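Local coordinates for protein type III secretion system effector HopBA1 (Pseudomonas syringae pv. aptata, PDB 5T09) that acts as a virulence factor that the Arabidopsis resistance protein RBA1 recognises, enhancing RBA1 self-association and so triggering plant cell death, at residues Arg30-Gly35 against Ser221-Ala226; Val210-Leu215 against His231-Gly236. All coordinates share one frame; numbering follows the deposited sequence.

Interaction 1 (Arg30-Gly35 against Ser221-Ala226); sequences RPPRGG and SRINDA
Pro32 presses its ring against the backbone of Ser221 and Arg222, its CG lying 3.4 Å from Arg222 N. The two segments run in opposite directions, but no strand pairing forms here; the CA atoms of Pro32 and Arg222 are 5.9 Å apart, and neither proline has an N-H to donate. On the same ring, CB meets Ser221 CB at 3.7 Å. Proline suits this place because it offers a rigid apolar surface and has no N-H to satisfy. Ser221 OG stands beside its own backbone N, anti to the carbonyl carbon (chi1 -57°); that hydroxyl accepts from Ala235 N, while the CB methylene meets the proline. Ile223 reaches back with the end of its long branch, CD1 coming to 4.2 Å from Pro31 CG, while its CG1 lies alongside Pro32 CD at 4.4 Å. Arg222 instead sends its side chain away from the prolines, to a salt bridge with Asp214. Gly34, at positive phi (79°), brings the chain round toward helix 36-46. With no polar bond between the segments, the contact is held by apolar packing, while Ser221 OG and the Arg222 guanidinium bond to other parts of the sheet.

Interaction 2 (Val210-Leu215 against His231-Gly236); sequences VISFDL and HIVIAG
Strands 210-214 and 232-235 run parallel with a 38° twist between their directions, and Ser212 N to Ile232 O (3.0 Å) and Ile234 N to Ser212 O (2.8 Å) are rungs of the alternating ladder that joins them. This pair belongs to the parallel core of an alpha-beta fold of the EreA/ChaN-like kind. On one face Ile211, Phe213, Ile232 and Ile234 turn toward helices 36-46 and 60-74, where branched and aromatic side chains suit a buried layer. Ile211 and Ile232 lie side by side, CG1 to CG1, whereas the CG2 branch of Ile211 meets Ile234 CD1 at 3.6 Å. That same CG2 also sits over one face of the Phe213 ring, offset toward its rim, while CD1 of the ring reaches Ile234 CB at 3.8 Å. The other face is more polar. Val233 CG1, anti to its backbone N, packs on Asp214 CB at 3.6 Å; OD1 of that aspartate bonds to the Thr216 hydroxyl. Ser212 OG touches Val233 CG2 and bonds to the hydroxyl of Ser230. At the start of the pair, His231 uses both ring nitrogens: NE2 bonds to Lys198 O, and ND1 accepts from Val210 N at 3.1 Å, nearly straight at 167°, with the donor tilted 17° out of the imidazole plane.

In the fold
From the N terminus the chain passes through 30-35, which leads into helix 36-46, and much later reaches strand 209-214, strand 222-223 and strand 232-235 in turn. Interaction 1 closes a long loop of 185 intervening residues, bringing the N-terminal segment to strand 222-223 at one edge of the sheet; interaction 2 closes a short one of 15. The two loops cross, since 221-226 lies between the partners of interaction 2 and 30-35 lies before both. They meet in the sheet, where 222-223 runs antiparallel to 232-235, with probable hydrogen bonds from Val233 N to Arg222 O and from Asn224 N to His231 O. Together they tie the segment before helix 36-46 through the sheet edge to its parallel core.

Interaction 1 (Arg30-Gly35 against Ser221-Ala226)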
ATOM      1  N   ARG A  30      -0.503 -13.070 -12.860  1.00 79.45           N
ATOM      2  CA  ARG A  30      -0.106 -12.995 -14.261  1.00 90.12           C
ATOM      3  C   ARG A  30       1.343 -12.541 -14.358  1.00101.33           C
ATOM      4  O   ARG A  30       1.721 -11.572 -13.684  1.00 91.42           O
ATOM      5  CB  ARG A  30      -1.011 -12.020 -15.011  1.00 84.14           C
ATOM      6  CG  ARG A  30      -0.850 -12.043 -16.521  1.00 88.98           C
ATOM      7  CD  ARG A  30      -2.143 -11.653 -17.233  1.00101.73           C
ATOM      8  NE  ARG A  30      -3.229 -12.597 -16.974  1.00107.31           N
ATOM      9  CZ  ARG A  30      -4.401 -12.590 -17.606  1.00127.18           C
ATOM     10  NH1 ARG A  30      -4.651 -11.691 -18.548  1.00137.22           N
ATOM     11  NH2 ARG A  30      -5.323 -13.492 -17.298  1.00134.72           N
ATOM     12  N   PRO A  31       2.192 -13.194 -15.150  1.00104.80           N
ATOM     13  CA  PRO A  31       3.592 -12.760 -15.254  1.00103.97           C
ATOM     14  C   PRO A  31       3.685 -11.287 -15.611  1.00 89.00           C
ATOM     15  O   PRO A  31       3.019 -10.832 -16.554  1.00 80.51           O
ATOM     16  CB  PRO A  31       4.153 -13.648 -16.373  1.00121.79           C
ATOM     17  CG  PRO A  31       3.328 -14.883 -16.303  1.00122.41           C
ATOM     18  CD  PRO A  31       1.947 -14.435 -15.906  1.00114.98           C
ATOM     19  N   PRO A  32       4.502 -10.514 -14.889  1.00 89.18           N
ATOM     20  CA  PRO A  32       4.509  -9.056 -15.080  1.00106.70           C
ATOM     21  C   PRO A  32       4.596  -8.651 -16.546  1.00120.07           C
ATOM     22  O   PRO A  32       5.337  -9.242 -17.335  1.00102.63           O
ATOM     23  CB  PRO A  32       5.747  -8.609 -14.297  1.00 94.04           C
ATOM     24  CG  PRO A  32       5.882  -9.619 -13.224  1.00 66.82           C
ATOM     25  CD  PRO A  32       5.433 -10.926 -13.822  1.00 69.72           C
ATOM     26  N   ARG A  33       3.830  -7.618 -16.900  1.00131.89           N
ATOM     27  CA  ARG A  33       3.716  -7.160 -18.285  1.00138.18           C
ATOM     28  C   ARG A  33       4.726  -6.047 -18.576  1.00131.90           C
ATOM     29  O   ARG A  33       4.377  -4.922 -18.934  1.00132.39           O
ATOM     30  CB  ARG A  33       2.294  -6.686 -18.565  1.00137.19           C
ATOM     31  CG  ARG A  33       1.189  -7.631 -18.105  1.00130.41           C
ATOM     32  CD  ARG A  33      -0.179  -6.990 -18.316  1.00127.63           C
ATOM     33  NE  ARG A  33      -1.281  -7.813 -17.823  1.00126.63           N
ATOM     34  CZ  ARG A  33      -2.557  -7.434 -17.829  1.00120.25           C
ATOM     35  NH1 ARG A  33      -2.898  -6.243 -18.303  1.00113.35           N
ATOM     36  NH2 ARG A  33      -3.496  -8.243 -17.361  1.00131.95           N
ATOM     37  N   GLY A  34       6.004  -6.380 -18.414  1.00125.33           N
ATOM     38  CA  GLY A  34       7.070  -5.460 -18.765  1.00103.29           C
ATOM     39  C   GLY A  34       7.339  -4.375 -17.739  1.00 82.09           C
ATOM     40  O   GLY A  34       7.851  -4.651 -16.652  1.00 84.65           O
ATOM     41  N   GLY A  35       6.995  -3.134 -18.081  1.00 74.66           N
ATOM     42  CA  GLY A  35       7.345  -1.986 -17.275  1.00 70.48           C
ATOM     43  C   GLY A  35       6.777  -2.026 -15.870  1.00 69.50           C
ATOM     44  O   GLY A  35       5.975  -2.897 -15.522  1.00 63.52           O
ATOM     45  N   SER A 221      11.061  -7.199 -12.986  1.00 62.42           N
ATOM     46  CA  SER A 221       9.766  -7.560 -12.429  1.00 60.84           C
ATOM     47  C   SER A 221       9.472  -9.026 -12.717  1.00 64.68           C
ATOM     48  O   SER A 221       9.713  -9.517 -13.822  1.00 68.85           O
ATOM     49  CB  SER A 221       8.672  -6.668 -13.014  1.00 59.78           C
ATOM     50  OG  SER A 221       8.963  -5.298 -12.783  1.00 57.82           O
ATOM     51  N   ARG A 222       8.954  -9.729 -11.713  1.00 67.62           N
ATOM     52  CA  ARG A 222       8.880 -11.180 -11.798  1.00 71.74           C
ATOM     53  C   ARG A 222       7.887 -11.711 -10.776  1.00 67.73           C
ATOM     54  O   ARG A 222       7.490 -11.013  -9.841  1.00 62.08           O
ATOM     55  CB  ARG A 222      10.256 -11.804 -11.559  1.00 71.59           C
ATOM     56  CG  ARG A 222      10.800 -11.498 -10.170  1.00 66.62           C
ATOM     57  CD  ARG A 222      12.293 -11.755 -10.069  1.00 77.37           C
ATOM     58  NE  ARG A 222      12.780 -11.514  -8.711  1.00 78.53           N
ATOM     59  CZ  ARG A 222      13.296 -10.366  -8.277  1.00 70.84           C
ATOM     60  NH1 ARG A 222      13.700 -10.265  -7.018  1.00 66.11           N
ATOM     61  NH2 ARG A 222      13.411  -9.320  -9.087  1.00 75.64           N
ATOM     62  N   ILE A 223       7.495 -12.971 -10.970  1.00 74.27           N
ATOM     63  CA  ILE A 223       6.785 -13.703  -9.930  1.00 69.79           C
ATOM     64  C   ILE A 223       7.765 -14.056  -8.822  1.00 68.37           C
ATOM     65  O   ILE A 223       8.930 -14.384  -9.082  1.00 70.78           O
ATOM     66  CB  ILE A 223       6.120 -14.958 -10.524  1.00 86.02           C
ATOM     67  CG1 ILE A 223       4.935 -14.549 -11.403  1.00 82.00           C
ATOM     68  CG2 ILE A 223       5.662 -15.914  -9.418  1.00 93.18           C
ATOM     69  CD1 ILE A 223       4.376 -15.664 -12.261  1.00 79.95           C
ATOM     70  N   ASN A 224       7.307 -13.979  -7.576  1.00 65.68           N
ATOM     71  CA  ASN A 224       8.180 -14.239  -6.438  1.00 67.57           C
ATOM     72  C   ASN A 224       8.292 -15.741  -6.207  1.00 85.56           C
ATOM     73  O   ASN A 224       7.281 -16.416  -5.979  1.00 95.37           O
ATOM     74  CB  ASN A 224       7.659 -13.554  -5.177  1.00 62.02           C
ATOM     75  CG  ASN A 224       8.518 -13.853  -3.964  1.00 72.23           C
ATOM     76  OD1 ASN A 224       9.678 -14.250  -4.094  1.00 83.44           O
ATOM     77  ND2 ASN A 224       7.954 -13.676  -2.777  1.00 69.09           N
ATOM     78  N   ASP A 225       9.518 -16.259  -6.262  1.00 87.09           N
ATOM     79  CA  ASP A 225       9.790 -17.652  -5.947  1.00 91.39           C
ATOM     80  C   ASP A 225      10.811 -17.820  -4.830  1.00 97.08           C
ATOM     81  O   ASP A 225      11.064 -18.956  -4.410  1.00105.56           O
ATOM     82  CB  ASP A 225      10.273 -18.394  -7.201  1.00101.67           C
ATOM     83  CG  ASP A 225       9.181 -18.547  -8.244  1.00102.19           C
ATOM     84  OD1 ASP A 225       8.005 -18.714  -7.854  1.00103.83           O
ATOM     85  OD2 ASP A 225       9.495 -18.498  -9.452  1.00101.61           O
ATOM     86  N   ALA A 226      11.402 -16.731  -4.334  1.00 92.68           N
ATOM     87  CA  ALA A 226      12.358 -16.844  -3.236  1.00105.86           C
ATOM     88  C   ALA A 226      11.656 -17.175  -1.925  1.00117.13           C
ATOM     89  O   ALA A 226      12.171 -17.962  -1.119  1.00131.43           O
ATOM     90  CB  ALA A 226      13.158 -15.550  -3.100  1.00103.34           C
TER

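Interaction 2 (Val210-Leu215 against His231-Gly236)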
ATOM      1  N   VAL A 210      -0.457  -9.687  -3.635  1.00 45.48           N
ATOM      2  CA  VAL A 210       0.502  -8.899  -2.869  1.00 45.63           C
ATOM      3  C   VAL A 210       1.701  -8.595  -3.753  1.00 51.46           C
ATOM      4  O   VAL A 210       2.268  -9.500  -4.379  1.00 49.67           O
ATOM      5  CB  VAL A 210       0.940  -9.634  -1.590  1.00 43.47           C
ATOM      6  CG1 VAL A 210       1.957  -8.800  -0.819  1.00 43.98           C
ATOM      7  CG2 VAL A 210      -0.268  -9.940  -0.716  1.00 42.06           C
ATOM      8  N   ILE A 211       2.092  -7.324  -3.793  1.00 44.75           N
ATOM      9  CA  ILE A 211       3.230  -6.859  -4.574  1.00 45.99           C
ATOM     10  C   ILE A 211       4.356  -6.481  -3.624  1.00 45.32           C
ATOM     11  O   ILE A 211       4.124  -5.838  -2.594  1.00 44.17           O
ATOM     12  CB  ILE A 211       2.850  -5.660  -5.464  1.00 45.91           C
ATOM     13  CG1 ILE A 211       1.790  -6.077  -6.486  1.00 49.98           C
ATOM     14  CG2 ILE A 211       4.098  -5.088  -6.158  1.00 47.55           C
ATOM     15  CD1 ILE A 211       1.291  -4.950  -7.372  1.00 57.66           C
ATOM     16  N   SER A 212       5.572  -6.879  -3.977  1.00 45.29           N
ATOM     17  CA  SER A 212       6.786  -6.474  -3.286  1.00 43.43           C
ATOM     18  C   SER A 212       7.698  -5.775  -4.282  1.00 47.53           C
ATOM     19  O   SER A 212       7.439  -5.762  -5.488  1.00 52.28           O
ATOM     20  CB  SER A 212       7.504  -7.678  -2.663  1.00 46.76           C
ATOM     21  OG  SER A 212       7.972  -8.558  -3.667  1.00 51.72           O
ATOM     22  N   PHE A 213       8.782  -5.194  -3.775  1.00 43.16           N
ATOM     23  CA  PHE A 213       9.676  -4.399  -4.606  1.00 46.88           C
ATOM     24  C   PHE A 213      11.118  -4.851  -4.439  1.00 49.58           C
ATOM     25  O   PHE A 213      11.592  -5.050  -3.317  1.00 55.24           O
ATOM     26  CB  PHE A 213       9.541  -2.916  -4.276  1.00 46.68           C
ATOM     27  CG  PHE A 213       8.213  -2.353  -4.659  1.00 43.62           C
ATOM     28  CD1 PHE A 213       7.989  -1.895  -5.946  1.00 40.89           C
ATOM     29  CD2 PHE A 213       7.178  -2.307  -3.746  1.00 42.29           C
ATOM     30  CE1 PHE A 213       6.759  -1.387  -6.309  1.00 40.93           C
ATOM     31  CE2 PHE A 213       5.948  -1.802  -4.102  1.00 42.04           C
ATOM     32  CZ  PHE A 213       5.737  -1.342  -5.387  1.00 40.98           C
ATOM     33  N   ASP A 214      11.799  -5.007  -5.568  1.00 49.96           N
ATOM     34  CA  ASP A 214      13.232  -5.272  -5.629  1.00 58.94           C
ATOM     35  C   ASP A 214      13.897  -3.987  -6.113  1.00 55.38           C
ATOM     36  O   ASP A 214      13.868  -3.673  -7.306  1.00 50.48           O
ATOM     37  CB  ASP A 214      13.525  -6.447  -6.557  1.00 67.10           C
ATOM     38  CG  ASP A 214      15.000  -6.595  -6.873  1.00 77.17           C
ATOM     39  OD1 ASP A 214      15.833  -6.002  -6.155  1.00 70.53           O
ATOM     40  OD2 ASP A 214      15.326  -7.310  -7.842  1.00 79.30           O
ATOM     41  N   LEU A 215      14.487  -3.240  -5.181  1.00 53.05           N
ATOM     42  CA  LEU A 215      15.131  -1.972  -5.493  1.00 52.89           C
ATOM     43  C   LEU A 215      16.641  -2.110  -5.662  1.00 60.88           C
ATOM     44  O   LEU A 215      17.367  -1.123  -5.514  1.00 66.59           O
ATOM     45  CB  LEU A 215      14.817  -0.944  -4.405  1.00 49.95           C
ATOM     46  CG  LEU A 215      13.331  -0.745  -4.086  1.00 46.47           C
ATOM     47  CD1 LEU A 215      13.149   0.289  -2.986  1.00 45.70           C
ATOM     48  CD2 LEU A 215      12.546  -0.345  -5.326  1.00 49.33           C
ATOM     49  N   HIS A 231       3.418 -12.199  -4.081  1.00 52.49           N
ATOM     50  CA  HIS A 231       3.157 -12.968  -5.291  1.00 56.51           C
ATOM     51  C   HIS A 231       3.978 -12.502  -6.485  1.00 57.99           C
ATOM     52  O   HIS A 231       4.423 -13.333  -7.281  1.00 61.49           O
ATOM     53  CB  HIS A 231       1.672 -12.904  -5.646  1.00 60.53           C
ATOM     54  CG  HIS A 231       0.776 -13.503  -4.606  1.00 58.13           C
ATOM     55  ND1 HIS A 231       0.172 -12.751  -3.623  1.00 52.97           N
ATOM     56  CD2 HIS A 231       0.389 -14.783  -4.392  1.00 60.10           C
ATOM     57  CE1 HIS A 231      -0.555 -13.539  -2.852  1.00 54.09           C
ATOM     58  NE2 HIS A 231      -0.439 -14.778  -3.296  1.00 60.16           N
ATOM     59  N   ILE A 232       4.178 -11.193  -6.644  1.00 59.14           N
ATOM     60  CA  ILE A 232       5.008 -10.666  -7.721  1.00 64.59           C
ATOM     61  C   ILE A 232       5.920  -9.588  -7.158  1.00 62.80           C
ATOM     62  O   ILE A 232       5.573  -8.882  -6.207  1.00 55.26           O
ATOM     63  CB  ILE A 232       4.171 -10.108  -8.898  1.00 64.05           C
ATOM     64  CG1 ILE A 232       3.250  -8.974  -8.440  1.00 70.75           C
ATOM     65  CG2 ILE A 232       3.365 -11.227  -9.546  1.00 69.29           C
ATOM     66  CD1 ILE A 232       2.657  -8.183  -9.592  1.00 74.28           C
ATOM     67  N   VAL A 233       7.102  -9.471  -7.757  1.00 61.86           N
ATOM     68  CA  VAL A 233       8.099  -8.487  -7.364  1.00 59.42           C
ATOM     69  C   VAL A 233       8.264  -7.506  -8.514  1.00 55.83           C
ATOM     70  O   VAL A 233       8.515  -7.915  -9.655  1.00 57.30           O
ATOM     71  CB  VAL A 233       9.444  -9.149  -7.017  1.00 66.71           C
ATOM     72  CG1 VAL A 233      10.383  -8.133  -6.374  1.00 66.47           C
ATOM     73  CG2 VAL A 233       9.236 -10.352  -6.107  1.00 66.39           C
ATOM     74  N   ILE A 234       8.113  -6.220  -8.219  1.00 50.35           N
ATOM     75  CA  ILE A 234       8.313  -5.155  -9.194  1.00 52.44           C
ATOM     76  C   ILE A 234       9.731  -4.629  -9.024  1.00 53.88           C
ATOM     77  O   ILE A 234      10.128  -4.231  -7.920  1.00 48.28           O
ATOM     78  CB  ILE A 234       7.274  -4.035  -9.021  1.00 51.71           C
ATOM     79  CG1 ILE A 234       5.906  -4.519  -9.517  1.00 53.28           C
ATOM     80  CG2 ILE A 234       7.711  -2.763  -9.763  1.00 51.22           C
ATOM     81  CD1 ILE A 234       4.785  -3.510  -9.365  1.00 54.97           C
ATOM     82  N   ALA A 235      10.494  -4.630 -10.112  1.00 56.42           N
ATOM     83  CA  ALA A 235      11.857  -4.120 -10.085  1.00 58.27           C
ATOM     84  C   ALA A 235      11.835  -2.598 -10.093  1.00 59.24           C
ATOM     85  O   ALA A 235      11.156  -1.982 -10.921  1.00 54.93           O
ATOM     86  CB  ALA A 235      12.647  -4.648 -11.281  1.00 63.49           C
ATOM     87  N   GLY A 236      12.572  -1.994  -9.166  1.00 55.15           N
ATOM     88  CA  GLY A 236      12.609  -0.548  -9.057  1.00 56.41           C
ATOM     89  C   GLY A 236      13.990  -0.005  -8.764  1.00 54.38           C
ATOM     90  O   GLY A 236      14.980  -0.742  -8.790  1.00 58.81           O
TER